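Local coordinates for thioesterase (Xanthomonas campestris pv. campestris, PDB 2FUJ), which probably hydrolyses fatty acyl-CoA thioesters, as a tetrameric enzyme of the hotdog fold, at residues V28-Y33 against V66-P71; V17-M22 against L72-D77. All coordinates share one frame; numbering follows the deposited sequence.

The two contacts lie side by side at one end of a hotdog subunit, their centres about 11 Å apart. Interaction 1 sets the start of helix 30-47 against the end of strand 58-68. Interaction 2 joins the loops that lead away from strands 9-15 and 58-68. Along the chain, the first is nested inside the loop closed by the second. Probable backbone hydrogen bonds stitch them together: Val28 N to Leu72 O, 2.8 Å, and Asn29 N to Asp21 O, 2.9 Å. Tyr33 OH also packs on Leu72 CB, at 3.5 Å. Both contacts reach other subunits, so this end of the chain is bound up with tetramer assembly.

Interaction 1 (V28-Y33 against V66-P71); sequences VNNAKY and VNYKRP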
ATOM      1  N   VAL A  28       0.134 -10.259  -8.320  1.00 12.55           N
ATOM      2  CA  VAL A  28      -0.260  -9.626  -7.066  1.00 11.00           C
ATOM      3  C   VAL A  28       0.772  -9.947  -5.979  1.00 10.35           C
ATOM      4  O   VAL A  28       1.157 -11.100  -5.795  1.00 12.05           O
ATOM      5  CB  VAL A  28      -1.645 -10.106  -6.608  1.00 11.26           C
ATOM      6  CG1 VAL A  28      -1.961  -9.544  -5.233  1.00 12.10           C
ATOM      7  CG2 VAL A  28      -2.689  -9.662  -7.608  1.00 12.82           C
ATOM      8  N   ASN A  29       1.207  -8.913  -5.265  1.00 11.75           N
ATOM      9  CA  ASN A  29       2.210  -9.050  -4.209  1.00 13.42           C
ATOM     10  C   ASN A  29       1.739  -9.921  -3.038  1.00 13.06           C
ATOM     11  O   ASN A  29       0.579  -9.867  -2.644  1.00 12.83           O
ATOM     12  CB  ASN A  29       2.605  -7.655  -3.710  1.00 13.12           C
ATOM     13  CG  ASN A  29       3.736  -7.694  -2.698  1.00 14.98           C
ATOM     14  OD1 ASN A  29       3.505  -7.670  -1.489  1.00 13.66           O
ATOM     15  ND2 ASN A  29       4.965  -7.770  -3.192  1.00 15.38           N
ATOM     16  N   ASN A  30       2.646 -10.723  -2.484  1.00 14.24           N
ATOM     17  CA  ASN A  30       2.298 -11.596  -1.364  1.00 15.90           C
ATOM     18  C   ASN A  30       1.583 -10.862  -0.224  1.00 15.50           C
ATOM     19  O   ASN A  30       0.591 -11.356   0.326  1.00 15.60           O
ATOM     20  CB  ASN A  30       3.548 -12.261  -0.777  1.00 15.72           C
ATOM     21  CG  ASN A  30       4.317 -13.084  -1.789  1.00 18.45           C
ATOM     22  OD1 ASN A  30       3.749 -13.893  -2.527  1.00 20.80           O
ATOM     23  ND2 ASN A  30       5.626 -12.895  -1.814  1.00 22.13           N
ATOM     24  N   ALA A  31       2.097  -9.692   0.140  1.00 15.26           N
ATOM     25  CA  ALA A  31       1.518  -8.919   1.233  1.00 15.24           C
ATOM     26  C   ALA A  31       0.059  -8.527   1.010  1.00 13.86           C
ATOM     27  O   ALA A  31      -0.697  -8.362   1.963  1.00 13.52           O
ATOM     28  CB  ALA A  31       2.347  -7.684   1.483  1.00 17.41           C
ATOM     29  N   LYS A  32      -0.337  -8.386  -0.250  1.00 14.39           N
ATOM     30  CA  LYS A  32      -1.708  -8.003  -0.547  1.00 15.02           C
ATOM     31  C   LYS A  32      -2.692  -9.125  -0.201  1.00 13.09           C
ATOM     32  O   LYS A  32      -3.871  -8.875   0.041  1.00 13.06           O
ATOM     33  CB  LYS A  32      -1.839  -7.614  -2.022  1.00 18.61           C
ATOM     34  CG  LYS A  32      -2.522  -6.280  -2.214  1.00 26.87           C
ATOM     35  CD  LYS A  32      -1.756  -5.197  -1.466  1.00 28.71           C
ATOM     36  CE  LYS A  32      -2.442  -3.852  -1.564  1.00 33.15           C
ATOM     37  NZ  LYS A  32      -3.809  -3.897  -0.992  1.00 36.39           N
ATOM     38  N   TYR A  33      -2.202 -10.365  -0.186  1.00 12.55           N
ATOM     39  CA  TYR A  33      -3.055 -11.496   0.153  1.00 12.00           C
ATOM     40  C   TYR A  33      -3.556 -11.345   1.592  1.00 11.52           C
ATOM     41  O   TYR A  33      -4.725 -11.588   1.879  1.00 11.70           O
ATOM     42  CB  TYR A  33      -2.297 -12.817   0.001  1.00 13.61           C
ATOM     43  CG  TYR A  33      -2.138 -13.302  -1.431  1.00 15.95           C
ATOM     44  CD1 TYR A  33      -2.498 -14.603  -1.780  1.00 18.23           C
ATOM     45  CD2 TYR A  33      -1.619 -12.474  -2.425  1.00 16.02           C
ATOM     46  CE1 TYR A  33      -2.349 -15.070  -3.081  1.00 17.09           C
ATOM     47  CE2 TYR A  33      -1.467 -12.938  -3.740  1.00 17.37           C
ATOM     48  CZ  TYR A  33      -1.839 -14.240  -4.054  1.00 15.13           C
ATOM     49  OH  TYR A  33      -1.717 -14.716  -5.343  1.00 16.29           O
ATOM     50  N   VAL A  66      -0.186 -17.889   5.351  1.00 13.76           N
ATOM     51  CA  VAL A  66      -0.657 -17.865   3.974  1.00 12.16           C
ATOM     52  C   VAL A  66       0.213 -18.642   2.997  1.00 12.81           C
ATOM     53  O   VAL A  66       1.416 -18.391   2.883  1.00 13.52           O
ATOM     54  CB  VAL A  66      -0.769 -16.388   3.512  1.00 13.09           C
ATOM     55  CG1 VAL A  66      -1.375 -16.288   2.119  1.00 14.80           C
ATOM     56  CG2 VAL A  66      -1.596 -15.608   4.516  1.00 12.68           C
ATOM     57  N   ASN A  67      -0.403 -19.590   2.291  1.00 12.21           N
ATOM     58  CA  ASN A  67       0.296 -20.388   1.287  1.00 12.88           C
ATOM     59  C   ASN A  67      -0.056 -19.837  -0.088  1.00 12.82           C
ATOM     60  O   ASN A  67      -1.227 -19.621  -0.394  1.00 14.62           O
ATOM     61  CB  ASN A  67      -0.134 -21.856   1.336  1.00 13.46           C
ATOM     62  CG  ASN A  67       0.043 -22.473   2.708  1.00 15.19           C
ATOM     63  OD1 ASN A  67       1.109 -22.390   3.307  1.00 16.50           O
ATOM     64  ND2 ASN A  67      -1.007 -23.101   3.208  1.00 15.66           N
ATOM     65  N   TYR A  68       0.963 -19.627  -0.914  1.00 12.97           N
ATOM     66  CA  TYR A  68       0.777 -19.098  -2.260  1.00 14.09           C
ATOM     67  C   TYR A  68       0.842 -20.255  -3.247  1.00 15.86           C
ATOM     68  O   TYR A  68       1.904 -20.816  -3.488  1.00 14.48           O
ATOM     69  CB  TYR A  68       1.864 -18.060  -2.520  1.00 15.07           C
ATOM     70  CG  TYR A  68       1.873 -16.986  -1.451  1.00 14.55           C
ATOM     71  CD1 TYR A  68       0.955 -15.938  -1.479  1.00 14.81           C
ATOM     72  CD2 TYR A  68       2.749 -17.059  -0.371  1.00 15.44           C
ATOM     73  CE1 TYR A  68       0.905 -14.996  -0.465  1.00 15.30           C
ATOM     74  CE2 TYR A  68       2.705 -16.119   0.653  1.00 15.80           C
ATOM     75  CZ  TYR A  68       1.782 -15.089   0.602  1.00 15.02           C
ATOM     76  OH  TYR A  68       1.732 -14.154   1.612  1.00 14.17           O
ATOM     77  N   LYS A  69      -0.314 -20.604  -3.808  1.00 16.61           N
ATOM     78  CA  LYS A  69      -0.440 -21.724  -4.736  1.00 20.26           C
ATOM     79  C   LYS A  69      -0.152 -21.455  -6.201  1.00 20.54           C
ATOM     80  O   LYS A  69       0.503 -22.260  -6.872  1.00 20.65           O
ATOM     81  CB  LYS A  69      -1.836 -22.326  -4.615  1.00 23.10           C
ATOM     82  CG  LYS A  69      -1.897 -23.534  -3.731  1.00 30.45           C
ATOM     83  CD  LYS A  69      -1.487 -23.200  -2.323  1.00 30.55           C
ATOM     84  CE  LYS A  69      -1.644 -24.408  -1.435  1.00 34.25           C
ATOM     85  NZ  LYS A  69      -0.709 -25.522  -1.786  1.00 35.27           N
ATOM     86  N   ARG A  70      -0.681 -20.349  -6.709  1.00 19.09           N
ATOM     87  CA  ARG A  70      -0.467 -19.967  -8.096  1.00 20.46           C
ATOM     88  C   ARG A  70      -0.608 -18.461  -8.166  1.00 18.18           C
ATOM     89  O   ARG A  70      -1.337 -17.864  -7.373  1.00 17.40           O
ATOM     90  CB  ARG A  70      -1.475 -20.649  -9.022  1.00 22.33           C
ATOM     91  CG  ARG A  70      -2.933 -20.361  -8.715  1.00 25.49           C
ATOM     92  CD  ARG A  70      -3.824 -21.347  -9.465  1.00 28.22           C
ATOM     93  NE  ARG A  70      -3.569 -21.322 -10.904  1.00 30.49           N
ATOM     94  CZ  ARG A  70      -4.193 -22.097 -11.791  1.00 30.75           C
ATOM     95  NH1 ARG A  70      -5.111 -22.966 -11.392  1.00 31.69           N
ATOM     96  NH2 ARG A  70      -3.900 -22.001 -13.075  1.00 32.24           N
ATOM     97  N   PRO A  71       0.098 -17.828  -9.112  1.00 18.68           N
ATOM     98  CA  PRO A  71       0.060 -16.377  -9.276  1.00 17.77           C
ATOM     99  C   PRO A  71      -1.282 -15.805  -9.689  1.00 16.52           C
ATOM    100  O   PRO A  71      -2.011 -16.391 -10.489  1.00 15.83           O
ATOM    101  CB  PRO A  71       1.144 -16.121 -10.318  1.00 19.49           C
ATOM    102  CG  PRO A  71       1.080 -17.340 -11.169  1.00 22.95           C
ATOM    103  CD  PRO A  71       0.944 -18.450 -10.145  1.00 21.74           C
TER
HETATM  104  O   HOH W   1      -0.184 -17.153  -5.159  1.00 20.15           O
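One water joins Tyr33 and Arg70. It donates to Arg70 O at 2.6 Å and lies 2.9 Å from Tyr33 OH. The phenol end of Tyr33 is thus tied to the backbone of the turn that follows strand 58-68. The rest of the Tyr33 ring meets Tyr68 in a T-shaped stack. Tyr68 turns its CD1-CE1 edge to one face of Tyr33, with centroids 5.0 Å apart and planes at 71°. Tyr33 CB points toward strand 58-68, and CG stands anti to the carbonyl carbon (chi1 -77°), which presents a ring face to that edge. Val66 CG1 adds an apolar touch beside it, 4.2 Å from Tyr33 CB.

Asn30 covers a face of Tyr68. Its OD1 sits over the ring centre, 3.5 Å above the plane. The Asn30 amide is tilted 48° to the ring, neither flat on it nor upright. Tyr68 OH lies 3.3 Å from Asn30 O, a long approach that is not settled as a bond. The hydroxyl is hydrogen-bonded to Thr64 of the second subunit. Asn29 N-caps the helix: its OD1 accepts from Ala31 N at 3.0 Å, from above the carbonyl plane. Strand 58-68 also pairs with a strand of the second subunit. The arrangement is that of the hotdog fold, a long helix wrapped by an antiparallel sheet that continues across the dimer interface.

Interaction 2 (V17-M22 against L72-D77); sequences VRWRDM and LVWPND
Asp77 accepts a hydrogen bond from the backbone of Val17: Val17 N to Asp77 OD1, 3.0 Å, with an N-H...O angle of 153°. The donor comes to the anti side of the carboxylate oxygen. Arg43 of the fourth subunit forms a salt bridge to the same OD1, so one oxygen serves both the loop and the tetramer. The two segments are connecting loops of the hotdog fold, one leading from strand 9-15 to helix 30-47, the other from strand 58-68 to strand 78-87. Within the first loop, Asp21 OD1 takes a nearly straight bond from Arg18 N at 2.9 Å, from above the carboxylate plane. The same oxygen is hydrogen-bonded with Tyr36 OH of its own chain and salt-bridged to Arg18 of the fourth subunit. This ties down the 3-10 turn 19-21. A weak bond runs from Trp74 N to Met22 SD, 3.6 Å.

Trp74 is central to the packing. With CG anti to the backbone N (chi1 179°), its indole lies with one face against Trp19. The edge of the Trp19 pyrrole ring points at the face of the Trp74 benzene ring, with planes at 88° and centroids 5.2 Å apart. Trp19 CB makes a CH-pi contact 4.0 Å from the centroid of the Trp74 five-membered ring. Pro75, after a cis peptide bond, lays its CB against the opposite face. Trp74 NE1 bonds to Glu39 of the fourth subunit. Met22 CE touches Trp74 CB at 3.7 Å. Val17 CG2 packs on Leu72 CD2 at 3.9 Å. The same methyl, Val17 CG2, lies 3.3 Å from Asn76 O, a buried carbonyl oxygen with no polar partner.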
ATOM      1  N   VAL A  17      -9.707  -7.051  -7.414  1.00 12.83           N
ATOM      2  CA  VAL A  17      -8.264  -6.858  -7.390  1.00 15.01           C
ATOM      3  C   VAL A  17      -7.988  -5.510  -8.054  1.00 15.84           C
ATOM      4  O   VAL A  17      -8.717  -5.103  -8.960  1.00 20.04           O
ATOM      5  CB  VAL A  17      -7.524  -7.975  -8.172  1.00 13.52           C
ATOM      6  CG1 VAL A  17      -6.058  -7.609  -8.369  1.00 16.47           C
ATOM      7  CG2 VAL A  17      -7.619  -9.274  -7.410  1.00 15.74           C
ATOM      8  N   ARG A  18      -6.948  -4.821  -7.597  1.00 13.93           N
ATOM      9  CA  ARG A  18      -6.579  -3.530  -8.158  1.00 14.10           C
ATOM     10  C   ARG A  18      -5.261  -3.674  -8.903  1.00 13.43           C
ATOM     11  O   ARG A  18      -4.435  -4.511  -8.562  1.00 13.13           O
ATOM     12  CB  ARG A  18      -6.432  -2.482  -7.053  1.00 11.99           C
ATOM     13  CG  ARG A  18      -7.716  -2.067  -6.366  1.00 14.88           C
ATOM     14  CD  ARG A  18      -7.394  -1.180  -5.182  1.00 13.72           C
ATOM     15  NE  ARG A  18      -8.559  -0.888  -4.349  1.00 12.22           N
ATOM     16  CZ  ARG A  18      -8.495  -0.250  -3.186  1.00 10.92           C
ATOM     17  NH1 ARG A  18      -7.324   0.162  -2.720  1.00 14.97           N
ATOM     18  NH2 ARG A  18      -9.595  -0.023  -2.487  1.00 10.71           N
ATOM     19  N   TRP A  19      -5.075  -2.851  -9.928  1.00 13.97           N
ATOM     20  CA  TRP A  19      -3.866  -2.899 -10.729  1.00 14.63           C
ATOM     21  C   TRP A  19      -2.638  -2.694  -9.840  1.00 14.22           C
ATOM     22  O   TRP A  19      -1.617  -3.362 -10.017  1.00 15.19           O
ATOM     23  CB  TRP A  19      -3.929  -1.827 -11.823  1.00 16.76           C
ATOM     24  CG  TRP A  19      -2.831  -1.914 -12.826  1.00 17.62           C
ATOM     25  CD1 TRP A  19      -2.752  -2.759 -13.895  1.00 16.35           C
ATOM     26  CD2 TRP A  19      -1.628  -1.147 -12.830  1.00 17.70           C
ATOM     27  NE1 TRP A  19      -1.566  -2.563 -14.567  1.00 19.39           N
ATOM     28  CE2 TRP A  19      -0.859  -1.575 -13.932  1.00 18.72           C
ATOM     29  CE3 TRP A  19      -1.122  -0.135 -12.006  1.00 17.70           C
ATOM     30  CZ2 TRP A  19       0.391  -1.026 -14.229  1.00 19.88           C
ATOM     31  CZ3 TRP A  19       0.118   0.406 -12.303  1.00 18.81           C
ATOM     32  CH2 TRP A  19       0.858  -0.040 -13.404  1.00 18.57           C
ATOM     33  N   ARG A  20      -2.742  -1.766  -8.893  1.00 13.80           N
ATOM     34  CA  ARG A  20      -1.650  -1.466  -7.961  1.00 15.31           C
ATOM     35  C   ARG A  20      -1.303  -2.654  -7.051  1.00 15.21           C
ATOM     36  O   ARG A  20      -0.267  -2.645  -6.385  1.00 14.51           O
ATOM     37  CB  ARG A  20      -2.030  -0.244  -7.108  1.00 18.21           C
ATOM     38  CG  ARG A  20      -1.152   0.022  -5.894  1.00 21.87           C
ATOM     39  CD  ARG A  20       0.282   0.335  -6.289  1.00 21.91           C
ATOM     40  NE  ARG A  20       1.171   0.350  -5.135  1.00 23.41           N
ATOM     41  CZ  ARG A  20       2.431  -0.072  -5.159  1.00 23.34           C
ATOM     42  NH1 ARG A  20       2.960  -0.537  -6.282  1.00 25.64           N
ATOM     43  NH2 ARG A  20       3.152  -0.070  -4.047  1.00 25.06           N
ATOM     44  N   ASP A  21      -2.171  -3.666  -7.020  1.00 14.23           N
ATOM     45  CA  ASP A  21      -1.942  -4.844  -6.184  1.00 14.35           C
ATOM     46  C   ASP A  21      -0.746  -5.641  -6.682  1.00 14.94           C
ATOM     47  O   ASP A  21      -0.115  -6.368  -5.920  1.00 15.20           O
ATOM     48  CB  ASP A  21      -3.174  -5.757  -6.176  1.00 13.05           C
ATOM     49  CG  ASP A  21      -4.316  -5.223  -5.315  1.00 13.66           C
ATOM     50  OD1 ASP A  21      -5.415  -5.800  -5.394  1.00 13.28           O
ATOM     51  OD2 ASP A  21      -4.128  -4.251  -4.562  1.00 13.44           O
ATOM     52  N   MET A  22      -0.444  -5.514  -7.969  1.00 15.77           N
ATOM     53  CA  MET A  22       0.679  -6.244  -8.536  1.00 16.02           C
ATOM     54  C   MET A  22       2.008  -5.565  -8.227  1.00 15.66           C
ATOM     55  O   MET A  22       2.060  -4.367  -7.966  1.00 17.75           O
ATOM     56  CB  MET A  22       0.519  -6.380 -10.058  1.00 16.77           C
ATOM     57  CG  MET A  22      -0.745  -7.134 -10.501  1.00 14.31           C
ATOM     58  SD  MET A  22      -0.759  -7.502 -12.286  1.00  8.82           S
ATOM     59  CE  MET A  22      -1.038  -5.869 -12.970  1.00 16.64           C
ATOM     60  N   LEU A  72      -1.586 -14.649  -9.111  1.00 14.52           N
ATOM     61  CA  LEU A  72      -2.818 -13.926  -9.384  1.00 14.64           C
ATOM     62  C   LEU A  72      -2.445 -12.675 -10.164  1.00 14.53           C
ATOM     63  O   LEU A  72      -1.499 -11.970  -9.806  1.00 14.58           O
ATOM     64  CB  LEU A  72      -3.490 -13.532  -8.066  1.00 14.25           C
ATOM     65  CG  LEU A  72      -4.600 -12.474  -8.106  1.00 13.53           C
ATOM     66  CD1 LEU A  72      -5.820 -12.998  -8.853  1.00 12.93           C
ATOM     67  CD2 LEU A  72      -4.974 -12.102  -6.689  1.00 14.49           C
ATOM     68  N   VAL A  73      -3.168 -12.406 -11.241  1.00 14.21           N
ATOM     69  CA  VAL A  73      -2.887 -11.224 -12.035  1.00 15.05           C
ATOM     70  C   VAL A  73      -4.151 -10.415 -12.300  1.00 15.76           C
ATOM     71  O   VAL A  73      -5.242 -10.963 -12.442  1.00 15.58           O
ATOM     72  CB  VAL A  73      -2.236 -11.596 -13.391  1.00 16.74           C
ATOM     73  CG1 VAL A  73      -0.964 -12.374 -13.148  1.00 17.04           C
ATOM     74  CG2 VAL A  73      -3.201 -12.416 -14.234  1.00 18.37           C
ATOM     75  N   TRP A  74      -3.991  -9.101 -12.332  1.00 14.77           N
ATOM     76  CA  TRP A  74      -5.093  -8.199 -12.614  1.00 16.04           C
ATOM     77  C   TRP A  74      -5.422  -8.495 -14.080  1.00 16.23           C
ATOM     78  O   TRP A  74      -4.529  -8.840 -14.855  1.00 17.15           O
ATOM     79  CB  TRP A  74      -4.603  -6.763 -12.430  1.00 15.50           C
ATOM     80  CG  TRP A  74      -5.610  -5.697 -12.692  1.00 17.25           C
ATOM     81  CD1 TRP A  74      -6.405  -5.075 -11.777  1.00 17.26           C
ATOM     82  CD2 TRP A  74      -5.879  -5.076 -13.952  1.00 16.25           C
ATOM     83  NE1 TRP A  74      -7.150  -4.094 -12.389  1.00 17.02           N
ATOM     84  CE2 TRP A  74      -6.848  -4.076 -13.725  1.00 15.84           C
ATOM     85  CE3 TRP A  74      -5.392  -5.265 -15.251  1.00 16.38           C
ATOM     86  CZ2 TRP A  74      -7.342  -3.268 -14.752  1.00 17.99           C
ATOM     87  CZ3 TRP A  74      -5.882  -4.460 -16.272  1.00 17.94           C
ATOM     88  CH2 TRP A  74      -6.847  -3.476 -16.015  1.00 17.84           C
ATOM     89  N   PRO A  75      -6.694  -8.343 -14.491  1.00 16.27           N
ATOM     90  CA  PRO A  75      -7.878  -7.918 -13.737  1.00 15.81           C
ATOM     91  C   PRO A  75      -8.759  -9.042 -13.177  1.00 17.51           C
ATOM     92  O   PRO A  75      -9.971  -8.878 -13.072  1.00 16.73           O
ATOM     93  CB  PRO A  75      -8.635  -7.093 -14.764  1.00 17.23           C
ATOM     94  CG  PRO A  75      -8.443  -7.927 -15.995  1.00 15.86           C
ATOM     95  CD  PRO A  75      -6.986  -8.357 -15.938  1.00 15.75           C
ATOM     96  N   ASN A  76      -8.171 -10.171 -12.805  1.00 14.89           N
ATOM     97  CA  ASN A  76      -8.984 -11.259 -12.273  1.00 14.77           C
ATOM     98  C   ASN A  76      -9.368 -11.053 -10.808  1.00 15.38           C
ATOM     99  O   ASN A  76      -8.528 -11.147  -9.915  1.00 16.06           O
ATOM    100  CB  ASN A  76      -8.252 -12.591 -12.456  1.00 15.20           C
ATOM    101  CG  ASN A  76      -7.931 -12.866 -13.909  1.00 17.19           C
ATOM    102  OD1 ASN A  76      -8.802 -12.771 -14.775  1.00 19.81           O
ATOM    103  ND2 ASN A  76      -6.679 -13.198 -14.189  1.00 15.28           N
ATOM    104  N   ASP A  77     -10.646 -10.756 -10.577  1.00 15.56           N
ATOM    105  CA  ASP A  77     -11.161 -10.544  -9.229  1.00 14.97           C
ATOM    106  C   ASP A  77     -11.284 -11.895  -8.530  1.00 15.19           C
ATOM    107  O   ASP A  77     -11.411 -12.926  -9.186  1.00 16.47           O
ATOM    108  CB  ASP A  77     -12.513  -9.830  -9.282  1.00 15.73           C
ATOM    109  CG  ASP A  77     -12.421  -8.478  -9.962  1.00 19.43           C
ATOM    110  OD1 ASP A  77     -11.434  -7.753  -9.701  1.00 18.40           O
ATOM    111  OD2 ASP A  77     -13.333  -8.138 -10.749  1.00 18.93           O
TER